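Local coordinates for protein GCN5-related N-acetyltransferase (Anabaena variabilis, PDB 2OZG) that binds coenzyme A as a GCN5-related N-acetyltransferase and probably transfers acetyl groups to amines, possibly those of aminoglycosides, at residues L154-F167 against S203-I217. Numbering follows the deposited sequence.
Sequences LPLEPVVLKNNPIF and SYLIGDKDKPQGYII
Glu157 and Leu205 exchange both backbone N-H...O bonds, each 3.0 Å from N to O, as the hydrogen-bonded pair that joins strand 156-158 antiparallel to strand 203-206. Gly207 N to Pro155 O (2.9 Å) and Val159 N to Ser203 O carry the pairing on at the two ends. Proline, lacking an N-H, costs the pairing nothing: Pro158 sits in a non-hydrogen-bonded pair with Tyr204, and Pro155 contributes only its carbonyl. Gly207 adopts backbone angles (phi 144°) that a side chain would oppose.

Apolar packing follows on both faces. On one, Pro158 lies over the Tyr204 ring, its CB 4.2 Å from the centroid in a CH-pi contact, while the Leu156 and Ile206 side chains lie side by side, pointing the same way. Tyr204 OH hydrogen-bonds to Gln29 and Glu90 of the second subunit. On the other, the branched tip of Leu205 fits between Val159 and Ile166 and sets CD2 over one face of the Phe167 ring, 4.2 Å from its centroid; Leu161 CD1 sits over the opposite face, toward the rim.

The aromatic contact is edge-to-face: Phe167 turns CD1 over the centre of the Tyr215 ring, with the planes at 63°. With chi1 at 70° the Tyr215 ring stands between its backbone N and carbonyl carbon, its OH hydrogen-bonded to Asp233. Asn164 caps the Phe167 helix, OD1 accepting from Ile166 N at 3.1 Å, and its ND2 ties back to Val160 O.

Helix 165-177 thus packs on the Leu205 and Tyr215 side of this part of the GNAT fold, whereas helix 239-250 lies against Leu156 and Ile206, and strand 227-236 continues the sheet beyond strand 211-222.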
ATOM      1  N   LEU A 154     -35.892 -19.981  -1.585  1.00 43.97           N
ATOM      2  CA  LEU A 154     -35.678 -21.219  -0.829  1.00 37.65           C
ATOM      3  C   LEU A 154     -34.992 -20.900   0.478  1.00 37.91           C
ATOM      4  O   LEU A 154     -34.221 -19.935   0.561  1.00 37.39           O
ATOM      5  CB  LEU A 154     -34.765 -22.179  -1.617  1.00 33.69           C
ATOM      6  CG  LEU A 154     -35.245 -22.517  -3.020  1.00 31.54           C
ATOM      7  CD1 LEU A 154     -34.283 -23.429  -3.690  1.00 30.38           C
ATOM      8  CD2 LEU A 154     -36.628 -23.138  -2.991  1.00 36.12           C
ATOM      9  N   PRO A 155     -35.335 -21.657   1.535  1.00 36.57           N
ATOM     10  CA  PRO A 155     -34.679 -21.466   2.786  1.00 35.54           C
ATOM     11  C   PRO A 155     -33.323 -22.116   2.834  1.00 32.33           C
ATOM     12  O   PRO A 155     -33.035 -23.019   2.067  1.00 33.78           O
ATOM     13  CB  PRO A 155     -35.584 -22.200   3.780  1.00 36.23           C
ATOM     14  CG  PRO A 155     -36.287 -23.160   3.042  1.00 39.88           C
ATOM     15  CD  PRO A 155     -36.444 -22.610   1.647  1.00 37.72           C
ATOM     16  N   LEU A 156     -32.530 -21.658   3.779  1.00 31.76           N
ATOM     17  CA  LEU A 156     -31.243 -22.235   4.070  1.00 35.10           C
ATOM     18  C   LEU A 156     -31.314 -22.817   5.461  1.00 33.00           C
ATOM     19  O   LEU A 156     -32.007 -22.281   6.314  1.00 32.29           O
ATOM     20  CB  LEU A 156     -30.115 -21.209   3.975  1.00 37.70           C
ATOM     21  CG  LEU A 156     -29.676 -21.065   2.525  1.00 38.43           C
ATOM     22  CD1 LEU A 156     -30.432 -19.965   1.897  1.00 35.51           C
ATOM     23  CD2 LEU A 156     -28.208 -20.852   2.449  1.00 33.07           C
ATOM     24  N   GLU A 157     -30.581 -23.902   5.653  1.00 33.32           N
ATOM     25  CA  GLU A 157     -30.569 -24.669   6.874  1.00 35.81           C
ATOM     26  C   GLU A 157     -29.149 -25.106   7.213  1.00 32.50           C
ATOM     27  O   GLU A 157     -28.516 -25.693   6.384  1.00 33.12           O
ATOM     28  CB  GLU A 157     -31.398 -25.919   6.650  1.00 34.80           C
ATOM     29  CG  GLU A 157     -31.602 -26.721   7.898  1.00 44.64           C
ATOM     30  CD  GLU A 157     -32.239 -28.087   7.637  1.00 44.37           C
ATOM     31  OE1 GLU A 157     -32.642 -28.364   6.478  1.00 59.62           O
ATOM     32  OE2 GLU A 157     -32.317 -28.875   8.596  1.00 60.90           O
ATOM     33  N   PRO A 158     -28.650 -24.809   8.434  1.00 31.77           N
ATOM     34  CA  PRO A 158     -27.336 -25.305   8.777  1.00 28.71           C
ATOM     35  C   PRO A 158     -27.391 -26.795   9.030  1.00 27.30           C
ATOM     36  O   PRO A 158     -28.317 -27.264   9.642  1.00 29.06           O
ATOM     37  CB  PRO A 158     -27.022 -24.567  10.067  1.00 25.74           C
ATOM     38  CG  PRO A 158     -28.417 -24.348  10.712  1.00 33.42           C
ATOM     39  CD  PRO A 158     -29.240 -23.996   9.529  1.00 28.25           C
ATOM     40  N   VAL A 159     -26.435 -27.526   8.490  1.00 28.56           N
ATOM     41  CA  VAL A 159     -26.363 -28.959   8.603  1.00 33.33           C
ATOM     42  C   VAL A 159     -24.917 -29.337   8.842  1.00 36.11           C
ATOM     43  O   VAL A 159     -24.013 -28.544   8.614  1.00 38.23           O
ATOM     44  CB  VAL A 159     -26.866 -29.648   7.332  1.00 35.24           C
ATOM     45  CG1 VAL A 159     -28.351 -29.299   7.103  1.00 32.68           C
ATOM     46  CG2 VAL A 159     -26.021 -29.225   6.122  1.00 42.56           C
ATOM     47  N   VAL A 160     -24.694 -30.563   9.283  1.00 39.93           N
ATOM     48  CA  VAL A 160     -23.338 -31.029   9.489  1.00 39.99           C
ATOM     49  C   VAL A 160     -22.832 -31.587   8.165  1.00 39.29           C
ATOM     50  O   VAL A 160     -23.569 -32.327   7.482  1.00 37.91           O
ATOM     51  CB  VAL A 160     -23.286 -32.150  10.541  1.00 44.43           C
ATOM     52  CG1 VAL A 160     -21.852 -32.674  10.678  1.00 44.99           C
ATOM     53  CG2 VAL A 160     -23.817 -31.645  11.859  1.00 45.36           C
ATOM     54  N   LEU A 161     -21.589 -31.236   7.814  1.00 36.45           N
ATOM     55  CA  LEU A 161     -20.962 -31.720   6.591  1.00 36.73           C
ATOM     56  C   LEU A 161     -20.449 -33.147   6.694  1.00 36.33           C
ATOM     57  O   LEU A 161     -20.791 -33.977   5.849  1.00 38.21           O
ATOM     58  CB  LEU A 161     -19.783 -30.826   6.176  1.00 36.88           C
ATOM     59  CG  LEU A 161     -18.931 -31.259   4.971  1.00 38.63           C
ATOM     60  CD1 LEU A 161     -19.783 -31.397   3.719  1.00 34.12           C
ATOM     61  CD2 LEU A 161     -17.704 -30.301   4.696  1.00 33.30           C
ATOM     62  N   LYS A 162     -19.651 -33.410   7.724  1.00 38.18           N
ATOM     63  CA  LYS A 162     -18.916 -34.665   7.829  1.00 42.94           C
ATOM     64  C   LYS A 162     -19.786 -35.873   7.557  1.00 44.03           C
ATOM     65  O   LYS A 162     -20.801 -36.063   8.198  1.00 38.68           O
ATOM     66  CB  LYS A 162     -18.199 -34.829   9.167  1.00 41.77           C
ATOM     67  CG  LYS A 162     -17.152 -35.996   9.133  1.00 39.87           C
ATOM     68  CD  LYS A 162     -16.384 -36.185  10.449  1.00 45.29           C
ATOM     69  N   ASN A 163     -19.352 -36.636   6.549  1.00 51.39           N
ATOM     70  CA  ASN A 163     -19.986 -37.865   6.051  1.00 52.57           C
ATOM     71  C   ASN A 163     -21.479 -37.739   5.722  1.00 52.87           C
ATOM     72  O   ASN A 163     -22.185 -38.751   5.675  1.00 52.04           O
ATOM     73  CB  ASN A 163     -19.722 -38.989   7.062  1.00 56.71           C
ATOM     74  CG  ASN A 163     -18.228 -39.238   7.277  1.00 57.08           C
ATOM     75  OD1 ASN A 163     -17.423 -39.185   6.337  1.00 54.99           O
ATOM     76  ND2 ASN A 163     -17.859 -39.506   8.515  1.00 57.73           N
ATOM     77  N   ASN A 164     -21.954 -36.512   5.469  1.00 49.97           N
ATOM     78  CA  ASN A 164     -23.362 -36.289   5.204  1.00 48.40           C
ATOM     79  C   ASN A 164     -23.616 -36.569   3.742  1.00 48.35           C
ATOM     80  O   ASN A 164     -23.107 -35.849   2.876  1.00 50.17           O
ATOM     81  CB  ASN A 164     -23.762 -34.867   5.566  1.00 48.59           C
ATOM     82  CG  ASN A 164     -25.249 -34.632   5.458  1.00 47.26           C
ATOM     83  OD1 ASN A 164     -25.969 -35.398   4.831  1.00 51.67           O
ATOM     84  ND2 ASN A 164     -25.726 -33.561   6.085  1.00 39.75           N
ATOM     85  N   PRO A 165     -24.442 -37.594   3.446  1.00 47.12           N
ATOM     86  CA  PRO A 165     -24.567 -37.973   2.051  1.00 47.20           C
ATOM     87  C   PRO A 165     -25.305 -36.950   1.218  1.00 44.55           C
ATOM     88  O   PRO A 165     -25.223 -36.998   0.004  1.00 43.43           O
ATOM     89  CB  PRO A 165     -25.364 -39.294   2.102  1.00 47.81           C
ATOM     90  CG  PRO A 165     -25.409 -39.674   3.532  1.00 47.93           C
ATOM     91  CD  PRO A 165     -25.310 -38.423   4.299  1.00 46.59           C
ATOM     92  N   ILE A 166     -26.028 -36.041   1.845  1.00 41.63           N
ATOM     93  CA  ILE A 166     -26.766 -35.094   1.062  1.00 41.76           C
ATOM     94  C   ILE A 166     -25.793 -34.300   0.193  1.00 38.05           C
ATOM     95  O   ILE A 166     -26.065 -34.064  -0.957  1.00 39.50           O
ATOM     96  CB  ILE A 166     -27.613 -34.152   1.916  1.00 43.60           C
ATOM     97  CG1 ILE A 166     -28.628 -34.912   2.750  1.00 47.87           C
ATOM     98  CG2 ILE A 166     -28.369 -33.201   1.011  1.00 45.30           C
ATOM     99  CD1 ILE A 166     -29.517 -35.865   1.940  1.00 58.99           C
ATOM    100  N   PHE A 167     -24.656 -33.919   0.772  1.00 39.36           N
ATOM    101  CA  PHE A 167     -23.625 -33.155   0.082  1.00 36.06           C
ATOM    102  C   PHE A 167     -23.055 -33.928  -1.076  1.00 37.08           C
ATOM    103  O   PHE A 167     -22.894 -33.352  -2.161  1.00 36.09           O
ATOM    104  CB  PHE A 167     -22.501 -32.732   1.042  1.00 37.47           C
ATOM    105  CG  PHE A 167     -22.905 -31.625   1.973  1.00 33.72           C
ATOM    106  CD1 PHE A 167     -22.763 -30.296   1.602  1.00 38.18           C
ATOM    107  CD2 PHE A 167     -23.468 -31.907   3.213  1.00 39.06           C
ATOM    108  CE1 PHE A 167     -23.127 -29.287   2.443  1.00 33.24           C
ATOM    109  CE2 PHE A 167     -23.850 -30.873   4.053  1.00 37.95           C
ATOM    110  CZ  PHE A 167     -23.698 -29.583   3.667  1.00 35.09           C
ATOM    111  N   SER A 203     -21.772 -24.850   7.065  1.00 27.36           N
ATOM    112  CA  SER A 203     -22.354 -25.643   5.972  1.00 29.72           C
ATOM    113  C   SER A 203     -23.877 -25.492   6.021  1.00 30.55           C
ATOM    114  O   SER A 203     -24.499 -25.680   7.077  1.00 35.58           O
ATOM    115  CB  SER A 203     -22.056 -27.109   6.233  1.00 31.71           C
ATOM    116  OG  SER A 203     -20.704 -27.364   6.136  1.00 39.33           O
ATOM    117  N   TYR A 204     -24.481 -25.143   4.894  1.00 31.00           N
ATOM    118  CA  TYR A 204     -25.914 -24.954   4.805  1.00 31.12           C
ATOM    119  C   TYR A 204     -26.385 -25.677   3.566  1.00 32.69           C
ATOM    120  O   TYR A 204     -25.678 -25.684   2.564  1.00 31.47           O
ATOM    121  CB  TYR A 204     -26.204 -23.443   4.603  1.00 30.31           C
ATOM    122  CG  TYR A 204     -26.054 -22.629   5.865  1.00 26.55           C
ATOM    123  CD1 TYR A 204     -24.798 -22.279   6.350  1.00 30.11           C
ATOM    124  CD2 TYR A 204     -27.171 -22.169   6.554  1.00 33.86           C
ATOM    125  CE1 TYR A 204     -24.668 -21.557   7.473  1.00 28.01           C
ATOM    126  CE2 TYR A 204     -27.047 -21.436   7.724  1.00 28.83           C
ATOM    127  CZ  TYR A 204     -25.804 -21.158   8.186  1.00 34.87           C
ATOM    128  OH  TYR A 204     -25.693 -20.389   9.313  1.00 35.50           O
ATOM    129  N   LEU A 205     -27.582 -26.211   3.632  1.00 33.32           N
ATOM    130  CA  LEU A 205     -28.301 -26.750   2.483  1.00 33.80           C
ATOM    131  C   LEU A 205     -29.232 -25.634   2.046  1.00 33.37           C
ATOM    132  O   LEU A 205     -29.755 -24.881   2.888  1.00 31.07           O
ATOM    133  CB  LEU A 205     -29.171 -27.948   2.823  1.00 34.77           C
ATOM    134  CG  LEU A 205     -28.450 -29.218   3.291  1.00 43.73           C
ATOM    135  CD1 LEU A 205     -29.464 -30.354   3.640  1.00 44.04           C
ATOM    136  CD2 LEU A 205     -27.344 -29.718   2.313  1.00 40.40           C
ATOM    137  N   ILE A 206     -29.412 -25.529   0.727  1.00 31.97           N
ATOM    138  CA  ILE A 206     -30.340 -24.597   0.115  1.00 31.27           C
ATOM    139  C   ILE A 206     -31.500 -25.420  -0.396  1.00 30.82           C
ATOM    140  O   ILE A 206     -31.313 -26.334  -1.187  1.00 35.97           O
ATOM    141  CB  ILE A 206     -29.720 -23.882  -1.113  1.00 29.67           C
ATOM    142  CG1 ILE A 206     -28.480 -23.117  -0.695  1.00 31.70           C
ATOM    143  CG2 ILE A 206     -30.721 -22.893  -1.707  1.00 35.16           C
ATOM    144  CD1 ILE A 206     -27.617 -22.625  -1.814  1.00 36.71           C
ATOM    145  N   GLY A 207     -32.695 -25.100   0.068  1.00 32.41           N
ATOM    146  CA  GLY A 207     -33.905 -25.739  -0.395  1.00 34.62           C
ATOM    147  C   GLY A 207     -34.927 -25.936   0.673  1.00 38.23           C
ATOM    148  O   GLY A 207     -34.638 -25.734   1.879  1.00 37.74           O
ATOM    149  N   ASP A 208     -36.154 -26.259   0.240  1.00 41.52           N
ATOM    150  CA  ASP A 208     -37.197 -26.604   1.198  1.00 43.10           C
ATOM    151  C   ASP A 208     -36.738 -27.919   1.813  1.00 45.13           C
ATOM    152  O   ASP A 208     -35.840 -28.595   1.270  1.00 40.45           O
ATOM    153  CB  ASP A 208     -38.593 -26.753   0.571  1.00 44.36           C
ATOM    154  CG  ASP A 208     -39.140 -25.451   0.027  1.00 46.95           C
ATOM    155  OD1 ASP A 208     -39.036 -24.409   0.705  1.00 49.35           O
ATOM    156  OD2 ASP A 208     -39.693 -25.474  -1.096  1.00 59.75           O
ATOM    157  N   LYS A 209     -37.342 -28.236   2.963  1.00 47.97           N
ATOM    158  CA  LYS A 209     -37.028 -29.440   3.735  1.00 50.77           C
ATOM    159  C   LYS A 209     -37.162 -30.663   2.857  1.00 49.96           C
ATOM    160  O   LYS A 209     -38.178 -30.819   2.169  1.00 51.31           O
ATOM    161  CB  LYS A 209     -37.974 -29.585   4.956  1.00 48.78           C
ATOM    162  N   ASP A 210     -36.135 -31.511   2.879  1.00 49.70           N
ATOM    163  CA  ASP A 210     -36.143 -32.782   2.140  1.00 52.03           C
ATOM    164  C   ASP A 210     -36.200 -32.616   0.611  1.00 50.44           C
ATOM    165  O   ASP A 210     -36.465 -33.577  -0.101  1.00 50.71           O
ATOM    166  CB  ASP A 210     -37.335 -33.676   2.582  1.00 53.58           C
ATOM    167  CG  ASP A 210     -37.469 -33.808   4.108  1.00 61.76           C
ATOM    168  OD1 ASP A 210     -36.429 -33.882   4.819  1.00 59.08           O
ATOM    169  OD2 ASP A 210     -38.637 -33.854   4.580  1.00 64.79           O
ATOM    170  N   LYS A 211     -35.978 -31.396   0.118  1.00 49.16           N
ATOM    171  CA  LYS A 211     -35.935 -31.131  -1.325  1.00 46.36           C
ATOM    172  C   LYS A 211     -34.733 -30.213  -1.574  1.00 41.83           C
ATOM    173  O   LYS A 211     -34.868 -29.110  -2.108  1.00 38.25           O
ATOM    174  CB  LYS A 211     -37.245 -30.503  -1.799  1.00 46.31           C
ATOM    175  N   PRO A 212     -33.538 -30.677  -1.186  1.00 38.78           N
ATOM    176  CA  PRO A 212     -32.381 -29.822  -1.341  1.00 39.78           C
ATOM    177  C   PRO A 212     -32.067 -29.511  -2.781  1.00 38.37           C
ATOM    178  O   PRO A 212     -32.116 -30.414  -3.615  1.00 35.55           O
ATOM    179  CB  PRO A 212     -31.248 -30.633  -0.699  1.00 43.86           C
ATOM    180  CG  PRO A 212     -31.739 -31.960  -0.485  1.00 38.81           C
ATOM    181  CD  PRO A 212     -33.205 -31.982  -0.594  1.00 39.07           C
ATOM    182  N   GLN A 213     -31.714 -28.254  -3.053  1.00 37.05           N
ATOM    183  CA  GLN A 213     -31.377 -27.803  -4.374  1.00 35.50           C
ATOM    184  C   GLN A 213     -29.959 -27.243  -4.491  1.00 36.25           C
ATOM    185  O   GLN A 213     -29.518 -26.874  -5.557  1.00 37.15           O
ATOM    186  CB  GLN A 213     -32.402 -26.789  -4.824  1.00 37.45           C
ATOM    187  CG  GLN A 213     -33.807 -27.398  -4.947  1.00 41.04           C
ATOM    188  CD  GLN A 213     -34.781 -26.500  -5.655  1.00 40.35           C
ATOM    189  OE1 GLN A 213     -34.499 -25.997  -6.750  1.00 43.14           O
ATOM    190  NE2 GLN A 213     -35.961 -26.295  -5.036  1.00 40.15           N
ATOM    191  N   GLY A 214     -29.228 -27.223  -3.397  1.00 34.31           N
ATOM    192  CA  GLY A 214     -27.886 -26.735  -3.422  1.00 36.36           C
ATOM    193  C   GLY A 214     -27.353 -26.627  -2.025  1.00 34.94           C
ATOM    194  O   GLY A 214     -28.042 -26.979  -1.065  1.00 31.06           O
ATOM    195  N   TYR A 215     -26.121 -26.120  -1.914  1.00 33.44           N
ATOM    196  CA  TYR A 215     -25.512 -25.980  -0.614  1.00 33.07           C
ATOM    197  C   TYR A 215     -24.373 -24.953  -0.648  1.00 33.35           C
ATOM    198  O   TYR A 215     -23.947 -24.488  -1.747  1.00 30.14           O
ATOM    199  CB  TYR A 215     -25.075 -27.373  -0.084  1.00 31.93           C
ATOM    200  CG  TYR A 215     -23.891 -28.027  -0.805  1.00 26.52           C
ATOM    201  CD1 TYR A 215     -22.610 -27.556  -0.626  1.00 28.70           C
ATOM    202  CD2 TYR A 215     -24.050 -29.173  -1.581  1.00 31.15           C
ATOM    203  CE1 TYR A 215     -21.500 -28.150  -1.295  1.00 34.15           C
ATOM    204  CE2 TYR A 215     -22.965 -29.787  -2.188  1.00 28.67           C
ATOM    205  CZ  TYR A 215     -21.694 -29.279  -2.051  1.00 34.21           C
ATOM    206  OH  TYR A 215     -20.638 -29.957  -2.653  1.00 33.71           O
ATOM    207  N   ILE A 216     -23.965 -24.511   0.541  1.00 31.81           N
ATOM    208  CA  ILE A 216     -22.810 -23.601   0.673  1.00 33.03           C
ATOM    209  C   ILE A 216     -22.000 -24.034   1.881  1.00 31.17           C
ATOM    210  O   ILE A 216     -22.559 -24.286   2.969  1.00 30.30           O
ATOM    211  CB  ILE A 216     -23.222 -22.118   0.883  1.00 30.94           C
ATOM    212  CG1 ILE A 216     -24.355 -21.719  -0.047  1.00 48.10           C
ATOM    213  CG2 ILE A 216     -22.023 -21.211   0.732  1.00 32.92           C
ATOM    214  CD1 ILE A 216     -24.870 -20.270   0.134  1.00 44.57           C
ATOM    215  N   ILE A 217     -20.680 -24.102   1.680  1.00 31.32           N
ATOM    216  CA  ILE A 217     -19.710 -24.427   2.716  1.00 29.78           C
ATOM    217  C   ILE A 217     -18.701 -23.282   2.775  1.00 32.23           C
ATOM    218  O   ILE A 217     -18.111 -22.942   1.745  1.00 33.23           O
ATOM    219  CB  ILE A 217     -18.944 -25.708   2.431  1.00 28.41           C
ATOM    220  CG1 ILE A 217     -19.905 -26.865   2.251  1.00 32.18           C
ATOM    221  CG2 ILE A 217     -17.976 -25.970   3.615  1.00 37.71           C
ATOM    222  CD1 ILE A 217     -19.257 -28.129   1.729  1.00 33.44           C
TER